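Local coordinates for protein enoyl-CoA hydratase (Mycobacterium thermoresistibile, PDB 3T3W) that probably catalyses the hydration of enoyl-CoA thioesters in lipid metabolism, at residues Y24-R29 and D62-V67; I98-S103 and F249-Q253; V124-S130 and D147-P153. One frame throughout, in Å; residues are numbered along the deposited sequence.

Contact 1 (Y24-R29 and D62-V67); sequences YDVSDR and DNDVSV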
# COMPACT_ATOMS: atom_id res chain seq x y z
N TYR F 24 22.80 -24.88 -21.72
CA TYR F 24 22.98 -23.44 -21.77
C TYR F 24 23.71 -23.08 -23.04
O TYR F 24 24.78 -23.64 -23.32
CB TYR F 24 23.78 -22.98 -20.56
CG TYR F 24 24.03 -21.51 -20.46
CD1 TYR F 24 23.11 -20.67 -19.89
CD2 TYR F 24 25.23 -20.96 -20.90
CE1 TYR F 24 23.36 -19.31 -19.77
CE2 TYR F 24 25.49 -19.60 -20.78
CZ TYR F 24 24.55 -18.78 -20.21
OH TYR F 24 24.81 -17.43 -20.16
N ASP F 25 23.16 -22.15 -23.81
CA ASP F 25 23.78 -21.74 -25.11
C ASP F 25 23.69 -20.23 -25.19
O ASP F 25 22.64 -19.67 -24.88
CB ASP F 25 22.98 -22.30 -26.31
CG ASP F 25 23.39 -21.67 -27.66
OD1 ASP F 25 24.44 -22.13 -28.13
OD2 ASP F 25 22.73 -20.71 -28.24
N VAL F 26 24.76 -19.57 -25.63
CA VAL F 26 24.70 -18.16 -25.95
C VAL F 26 25.04 -17.99 -27.43
O VAL F 26 26.11 -18.41 -27.89
CB VAL F 26 25.69 -17.34 -25.10
CG1 VAL F 26 25.77 -15.87 -25.59
CG2 VAL F 26 25.33 -17.43 -23.64
N SER F 27 24.13 -17.38 -28.16
CA SER F 27 24.42 -16.96 -29.53
C SER F 27 23.51 -15.82 -29.94
O SER F 27 22.37 -15.73 -29.48
CB SER F 27 24.30 -18.13 -30.50
OG SER F 27 23.04 -18.73 -30.40
N ASP F 28 24.02 -14.94 -30.81
CA ASP F 28 23.23 -13.82 -31.30
C ASP F 28 22.60 -12.98 -30.15
O ASP F 28 21.46 -12.53 -30.27
CB ASP F 28 22.09 -14.33 -32.22
CG ASP F 28 22.58 -15.27 -33.32
OD1 ASP F 28 23.49 -14.84 -34.03
OD2 ASP F 28 22.06 -16.42 -33.41
N ARG F 29 23.35 -12.80 -29.07
CA ARG F 29 22.96 -12.03 -27.87
C ARG F 29 21.78 -12.65 -27.08
O ARG F 29 21.18 -11.97 -26.23
CB ARG F 29 22.69 -10.55 -28.18
CG ARG F 29 23.89 -9.88 -28.89
CD ARG F 29 23.81 -8.37 -28.85
NE ARG F 29 23.78 -7.93 -27.46
CZ ARG F 29 24.84 -7.79 -26.66
NH1 ARG F 29 26.09 -7.97 -27.10
NH2 ARG F 29 24.64 -7.42 -25.40
N ASP F 62 26.66 -11.94 -18.20
CA ASP F 62 27.36 -11.98 -19.49
C ASP F 62 26.98 -10.74 -20.30
O ASP F 62 25.86 -10.65 -20.77
CB ASP F 62 27.02 -13.26 -20.26
CG ASP F 62 27.84 -13.45 -21.56
OD1 ASP F 62 28.52 -12.50 -22.03
OD2 ASP F 62 27.79 -14.58 -22.13
N ASN F 63 27.92 -9.80 -20.51
CA ASN F 63 27.63 -8.62 -21.33
C ASN F 63 27.33 -8.91 -22.80
O ASN F 63 26.80 -8.05 -23.49
CB ASN F 63 28.78 -7.62 -21.28
CG ASN F 63 29.02 -7.09 -19.90
OD1 ASN F 63 28.11 -7.02 -19.06
ND2 ASN F 63 30.27 -6.73 -19.65
N ASP F 64 27.67 -10.09 -23.29
CA ASP F 64 27.26 -10.48 -24.63
C ASP F 64 25.80 -11.01 -24.70
O ASP F 64 25.39 -11.45 -25.75
CB ASP F 64 28.16 -11.60 -25.19
CG ASP F 64 29.62 -11.15 -25.40
OD1 ASP F 64 29.88 -9.96 -25.64
OD2 ASP F 64 30.48 -12.04 -25.31
N VAL F 65 25.06 -11.02 -23.58
CA VAL F 65 23.67 -11.51 -23.59
C VAL F 65 22.78 -10.32 -23.39
O VAL F 65 22.95 -9.60 -22.40
CB VAL F 65 23.42 -12.51 -22.44
CG1 VAL F 65 21.92 -12.86 -22.29
CG2 VAL F 65 24.24 -13.78 -22.71
N SER F 66 21.80 -10.15 -24.28
CA SER F 66 20.77 -9.10 -24.13
C SER F 66 19.40 -9.65 -23.69
O SER F 66 18.64 -8.94 -23.02
CB SER F 66 20.54 -8.33 -25.44
OG SER F 66 21.68 -7.55 -25.80
N VAL F 67 19.10 -10.90 -24.06
CA VAL F 67 17.80 -11.53 -23.76
C VAL F 67 18.02 -12.97 -23.33
O VAL F 67 18.89 -13.67 -23.86
CB VAL F 67 16.87 -11.49 -25.02
CG1 VAL F 67 15.50 -12.14 -24.79
CG2 VAL F 67 16.64 -10.04 -25.49
O HOH W 1 27.30 -16.79 -20.68
O HOH W 2 26.11 -13.11 -28.20
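R29, in the tight turn of the hairpin that joins strands 22-27 and 30-35, plugs into the loop D62-V67, which leads from helix 46-61 into strand 67-72 of the same crotonase-fold sheet. Its side chain bends at chi3 (60°), which swings the guanidinium back over the loop. There two nitrogens grip one hydroxyl side-on: R29 NE lies 2.7 Å from S66 OG, almost in the guanidinium plane, and R29 NH2 shares the same oxygen. R29 NH2 also donates to N63 O at 3.0 Å, tilted out of that plane, while D64 O sits over the centre of one guanidinium face. Arginine suits this place because its several N-H groups can take up a serine hydroxyl and a turn carbonyl together.

Backbone bonds add to this grip. R29 O accepts two donors, S66 N at 2.7 Å and V67 N at 3.2 Å, the second carrying the pairing into strand 67-72. Within the loop a type I turn runs from D62 to V65; aspartate suits its first position, since D62 OD1 takes the D64 N-H in an Asx turn.

Apolar contact is slight: both methyls of V26 rest against V65 CG2, V26 CG1 at 3.9 Å. Water completes the seam. One water links R29 N with D64 O. Another, in the plane of the Y24 ring, bridges Y24 OH at 2.6 Å and D62 OD2, to which it donates at 2.7 Å.

Contact 2 (I98-S103 and F249-Q253); sequences IYAHES and FDIHQ. With ZN (zinc ion), chain T.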
# COMPACT_ATOMS: atom_id res chain seq x y z
N ILE F 98 11.79 -27.17 6.63
CA ILE F 98 11.05 -27.02 5.39
C ILE F 98 10.99 -25.53 4.98
O ILE F 98 11.22 -25.18 3.82
CB ILE F 98 9.60 -27.55 5.50
CG1 ILE F 98 9.60 -29.07 5.69
CG2 ILE F 98 8.81 -27.20 4.25
CD1 ILE F 98 8.39 -29.54 6.44
N TYR F 99 10.71 -24.67 5.96
CA TYR F 99 10.63 -23.23 5.74
C TYR F 99 11.95 -22.69 5.18
O TYR F 99 11.95 -21.96 4.19
CB TYR F 99 10.29 -22.53 7.08
CG TYR F 99 9.85 -21.07 6.97
CD1 TYR F 99 8.51 -20.73 7.15
CD2 TYR F 99 10.76 -20.05 6.71
CE1 TYR F 99 8.10 -19.43 6.99
CE2 TYR F 99 10.35 -18.73 6.55
CZ TYR F 99 9.03 -18.43 6.72
OH TYR F 99 8.61 -17.13 6.58
N ALA F 100 13.08 -23.07 5.80
CA ALA F 100 14.37 -22.61 5.38
C ALA F 100 14.66 -23.05 3.95
O ALA F 100 15.11 -22.25 3.11
CB ALA F 100 15.47 -23.13 6.32
N HIS F 101 14.46 -24.34 3.65
CA HIS F 101 14.84 -24.82 2.33
C HIS F 101 13.93 -24.27 1.23
O HIS F 101 14.40 -23.91 0.13
CB HIS F 101 14.89 -26.34 2.36
CG HIS F 101 16.17 -26.88 2.95
ND1 HIS F 101 16.30 -27.16 4.27
CD2 HIS F 101 17.41 -27.10 2.38
CE1 HIS F 101 17.57 -27.59 4.50
NE2 HIS F 101 18.23 -27.56 3.35
N GLU F 102 12.64 -24.17 1.50
CA GLU F 102 11.72 -23.64 0.49
C GLU F 102 11.94 -22.14 0.32
O GLU F 102 11.80 -21.60 -0.79
CB GLU F 102 10.27 -23.92 0.89
CG GLU F 102 9.90 -25.41 0.85
CD GLU F 102 8.40 -25.67 0.67
OE1 GLU F 102 8.06 -26.81 0.21
OE2 GLU F 102 7.57 -24.76 0.96
N SER F 103 12.31 -21.45 1.40
CA SER F 103 12.53 -20.01 1.27
C SER F 103 13.70 -19.72 0.32
O SER F 103 13.69 -18.69 -0.38
CB SER F 103 12.68 -19.26 2.61
OG SER F 103 13.89 -19.56 3.21
N PHE F 249 3.80 -16.66 1.17
CA PHE F 249 4.78 -17.69 1.54
C PHE F 249 4.49 -18.23 2.94
O PHE F 249 4.44 -19.43 3.15
CB PHE F 249 6.22 -17.18 1.41
CG PHE F 249 7.24 -18.23 1.72
CD1 PHE F 249 7.50 -19.24 0.82
CD2 PHE F 249 7.88 -18.26 2.94
CE1 PHE F 249 8.44 -20.20 1.08
CE2 PHE F 249 8.84 -19.26 3.22
CZ PHE F 249 9.11 -20.22 2.27
N ASP F 250 4.21 -17.34 3.89
CA ASP F 250 3.83 -17.80 5.22
C ASP F 250 2.49 -18.57 5.23
O ASP F 250 2.37 -19.57 5.96
CB ASP F 250 3.81 -16.65 6.24
CG ASP F 250 5.20 -16.05 6.42
OD1 ASP F 250 6.11 -16.84 6.83
OD2 ASP F 250 5.39 -14.84 6.08
N ILE F 251 1.52 -18.12 4.45
CA ILE F 251 0.25 -18.88 4.32
C ILE F 251 0.54 -20.33 3.82
O ILE F 251 0.02 -21.31 4.36
CB ILE F 251 -0.73 -18.12 3.41
CG1 ILE F 251 -1.16 -16.80 4.07
CG2 ILE F 251 -1.95 -19.01 3.01
CD1 ILE F 251 -1.87 -15.78 3.17
N HIS F 252 1.36 -20.43 2.79
CA HIS F 252 1.80 -21.71 2.25
C HIS F 252 2.44 -22.56 3.34
O HIS F 252 2.10 -23.75 3.50
CB HIS F 252 2.73 -21.45 1.09
CG HIS F 252 3.32 -22.71 0.49
ND1 HIS F 252 2.85 -23.26 -0.65
CD2 HIS F 252 4.38 -23.51 0.92
CE1 HIS F 252 3.56 -24.38 -0.93
NE2 HIS F 252 4.48 -24.55 0.03
N GLN F 253 3.29 -21.96 4.15
CA GLN F 253 3.95 -22.68 5.22
C GLN F 253 2.99 -23.16 6.32
O GLN F 253 3.24 -24.19 6.96
CB GLN F 253 5.12 -21.85 5.77
CG GLN F 253 6.26 -21.65 4.77
CD GLN F 253 6.91 -22.93 4.31
OE1 GLN F 253 7.00 -23.89 5.06
NE2 GLN F 253 7.31 -22.98 3.04
ZN ZN T . 6.04 -25.92 0.07
O HOH W 3 5.02 -27.35 -1.11
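This is a buried helix-helix contact, running from an aromatic pair at one side to a shared zinc ion at the other, between helices 95-115 and 241-263. The short segments run at 138° to each other with their axes 11.2 Å apart, a separation wide enough for large side chains to fill. F249 points its edge at the face of Y99 in a T-shaped stack, rings 79° apart, with F249 CE2 3.6 Å from Y99 CZ. With chi1 at -177° the F249 ring extends toward helix 95-115, where F249 CZ also reaches S103 CB at 3.7 Å. The phenol of Y99 donates to D250 OD1 on the syn side of the carboxylate. R230 of a second subunit forms a salt bridge with D250 OD2, placing this end of the contact at a subunit interface of the crotonase-fold assembly.

At the metal, both oxygens of E102 and the NE2 of H252 bind, H252 NE2 at 2.1 Å from the zinc ion; carboxylate and imidazole are apt zinc ligands. E163, H256 and a water complete the site, and the carbonyl of G161 takes the hydrogen bond of H252 ND1, fixing the ring's rotation. Q253, bent at chi2, lays its CG against Y99 and sends Q253 NE2 to E102 OE2 at 2.7 Å, a bent bond tilted from both the amide and the carboxylate planes, which may help position that oxygen. The other amide atom, Q253 OE1, is buried with no partner in the model.

Contact 3 (V124-S130 and D147-P153); sequences VQGRCIS and DALFSDP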
# COMPACT_ATOMS: atom_id res chain seq x y z
N VAL F 124 6.60 -22.32 -23.17
CA VAL F 124 5.93 -23.36 -22.39
C VAL F 124 5.13 -24.30 -23.28
O VAL F 124 4.18 -23.90 -23.93
CB VAL F 124 5.03 -22.77 -21.28
CG1 VAL F 124 4.33 -23.90 -20.48
CG2 VAL F 124 5.83 -21.85 -20.38
N GLN F 125 5.51 -25.57 -23.26
CA GLN F 125 4.77 -26.63 -23.96
C GLN F 125 4.17 -27.63 -22.99
O GLN F 125 4.69 -27.82 -21.88
CB GLN F 125 5.70 -27.36 -24.93
CG GLN F 125 6.52 -28.51 -24.34
CD GLN F 125 7.79 -28.07 -23.66
OE1 GLN F 125 7.91 -26.94 -23.13
NE2 GLN F 125 8.75 -28.98 -23.62
N GLY F 126 3.11 -28.30 -23.40
CA GLY F 126 2.51 -29.36 -22.58
C GLY F 126 2.21 -28.96 -21.14
O GLY F 126 1.75 -27.88 -20.87
N ARG F 127 2.44 -29.87 -20.18
CA ARG F 127 2.07 -29.59 -18.79
C ARG F 127 3.04 -28.68 -18.09
O ARG F 127 4.27 -28.87 -18.13
CB ARG F 127 1.99 -30.89 -18.00
CG ARG F 127 0.92 -31.82 -18.53
CD ARG F 127 -0.38 -31.38 -17.92
NE ARG F 127 -1.50 -32.26 -18.24
CZ ARG F 127 -2.69 -32.14 -17.65
NH1 ARG F 127 -2.88 -31.23 -16.69
NH2 ARG F 127 -3.67 -32.98 -18.00
N CYS F 128 2.44 -27.70 -17.39
CA CYS F 128 3.17 -26.82 -16.50
C CYS F 128 2.33 -26.87 -15.22
O CYS F 128 1.26 -26.27 -15.17
CB CYS F 128 3.25 -25.40 -17.04
SG CYS F 128 4.09 -24.30 -15.89
N ILE F 129 2.80 -27.65 -14.27
CA ILE F 129 2.04 -27.98 -13.04
C ILE F 129 2.75 -27.44 -11.81
O ILE F 129 3.92 -27.73 -11.58
CB ILE F 129 1.92 -29.51 -12.85
CG1 ILE F 129 1.22 -30.15 -14.08
CG2 ILE F 129 1.11 -29.85 -11.60
CD1 ILE F 129 1.31 -31.67 -14.11
N SER F 130 2.01 -26.72 -10.98
CA SER F 130 2.43 -26.30 -9.66
C SER F 130 3.82 -25.64 -9.63
O SER F 130 3.97 -24.51 -10.10
CB SER F 130 2.29 -27.47 -8.71
OG SER F 130 0.93 -27.80 -8.42
N ASP F 147 -1.05 -26.56 -27.08
CA ASP F 147 -1.22 -27.76 -26.27
C ASP F 147 -0.89 -27.61 -24.78
O ASP F 147 -1.02 -28.56 -24.02
CB ASP F 147 -0.39 -28.96 -26.97
CG ASP F 147 1.16 -29.08 -26.55
OD1 ASP F 147 1.73 -30.18 -26.80
OD2 ASP F 147 1.86 -28.19 -26.02
N ALA F 148 -0.46 -26.43 -24.36
CA ALA F 148 0.03 -26.23 -22.99
C ALA F 148 -1.16 -26.27 -22.03
O ALA F 148 -2.26 -25.86 -22.37
CB ALA F 148 0.73 -24.90 -22.83
N LEU F 149 -0.92 -26.87 -20.87
CA LEU F 149 -1.92 -27.00 -19.83
C LEU F 149 -1.29 -26.54 -18.53
O LEU F 149 -0.29 -27.08 -18.13
CB LEU F 149 -2.39 -28.45 -19.71
CG LEU F 149 -3.32 -28.87 -20.86
CD1 LEU F 149 -3.60 -30.37 -20.79
CD2 LEU F 149 -4.64 -28.16 -20.79
N PHE F 150 -1.89 -25.53 -17.91
CA PHE F 150 -1.37 -24.91 -16.69
C PHE F 150 -2.26 -25.25 -15.53
O PHE F 150 -3.48 -25.12 -15.62
CB PHE F 150 -1.33 -23.39 -16.83
CG PHE F 150 -0.38 -22.88 -17.87
CD1 PHE F 150 0.93 -22.56 -17.55
CD2 PHE F 150 -0.79 -22.70 -19.17
CE1 PHE F 150 1.79 -22.03 -18.50
CE2 PHE F 150 0.08 -22.18 -20.14
CZ PHE F 150 1.39 -21.87 -19.81
N SER F 151 -1.66 -25.64 -14.39
CA SER F 151 -2.48 -26.00 -13.22
C SER F 151 -1.67 -25.86 -11.94
O SER F 151 -0.44 -25.82 -11.99
CB SER F 151 -3.03 -27.45 -13.37
OG SER F 151 -1.95 -28.40 -13.29
N ASP F 152 -2.38 -25.75 -10.82
CA ASP F 152 -1.76 -25.87 -9.51
C ASP F 152 -2.70 -26.62 -8.58
O ASP F 152 -3.44 -25.98 -7.84
CB ASP F 152 -1.40 -24.52 -8.93
CG ASP F 152 -0.67 -24.62 -7.62
OD1 ASP F 152 -0.33 -25.79 -7.21
OD2 ASP F 152 -0.49 -23.55 -6.98
N PRO F 153 -2.65 -27.98 -8.62
CA PRO F 153 -3.53 -28.80 -7.78
C PRO F 153 -3.04 -29.11 -6.37
O PRO F 153 -3.47 -30.15 -5.78
CB PRO F 153 -3.68 -30.07 -8.60
CG PRO F 153 -2.42 -30.19 -9.35
CD PRO F 153 -1.95 -28.79 -9.63
O HOH W 4 -1.50 -28.78 -16.04
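A parallel ladder in the small sheet that accompanies the main sheet of the crotonase fold pairs R127-I129 with L149-S151. Its backbone bonds alternate in direction along the strands: G126 O accepts from L149 N at 2.9 Å, C128 N donates to L149 O, C128 O accepts from S151 N, and S130 N donates to S151 O at 2.8 Å. At the start of the ladder D147 OD2 takes the N-H of G126 at 2.9 Å, from above its carboxylate plane; aspartate suits the spot by offering an acceptor to a backbone N-H, and glycine tolerates the positive phi (51°) at G126. At the far end S130 OG donates to D152 OD1 at 2.7 Å, and D152 OD2 is held by H167 and the N-H of V162.

R127, L149, I129 and S151 share one face. L149 CD1 lies over the centre of one guanidinium face of R127, 3.7 Å from R127 CZ, so the leucine covers the flat side while the N-H groups stay in the plane. One water there accepts from R127 NH1 and is hydrogen-bonded to S151 OG. On the opposite face the F150 ring is met obliquely by C128 CB and by V124, with V124 CG1 3.6 Å from F150 CZ, apolar residues fit for a buried side.

Helix 133-136 packs on this second face, L133 touching both C128 and F150. Strand 186-187 joins the sheet antiparallel to 149-151, and V124 pairs with strand 141-145 of the main sheet.

How the contacts relate
Contact 2 is buried, whereas contacts 1 and 3 are partly buried. Contact 1 fastens a hairpin at the edge of the six-strand sheet to the loop entering strand 67-72, and contact 3 builds two strands of the three-strand sheet; contact 2 joins helices and is the one that other subunits touch. The chemistry follows: an arginine gripping loop oxygens in contact 1, metal ligands and stacked rings in contact 2, a regular backbone ladder in contact 3. Contacts 1 and 2 lie on opposite sides of the chain's centre. Contact 3 is nested in the loop closed by contact 2, their nearest atoms about 7 Å apart.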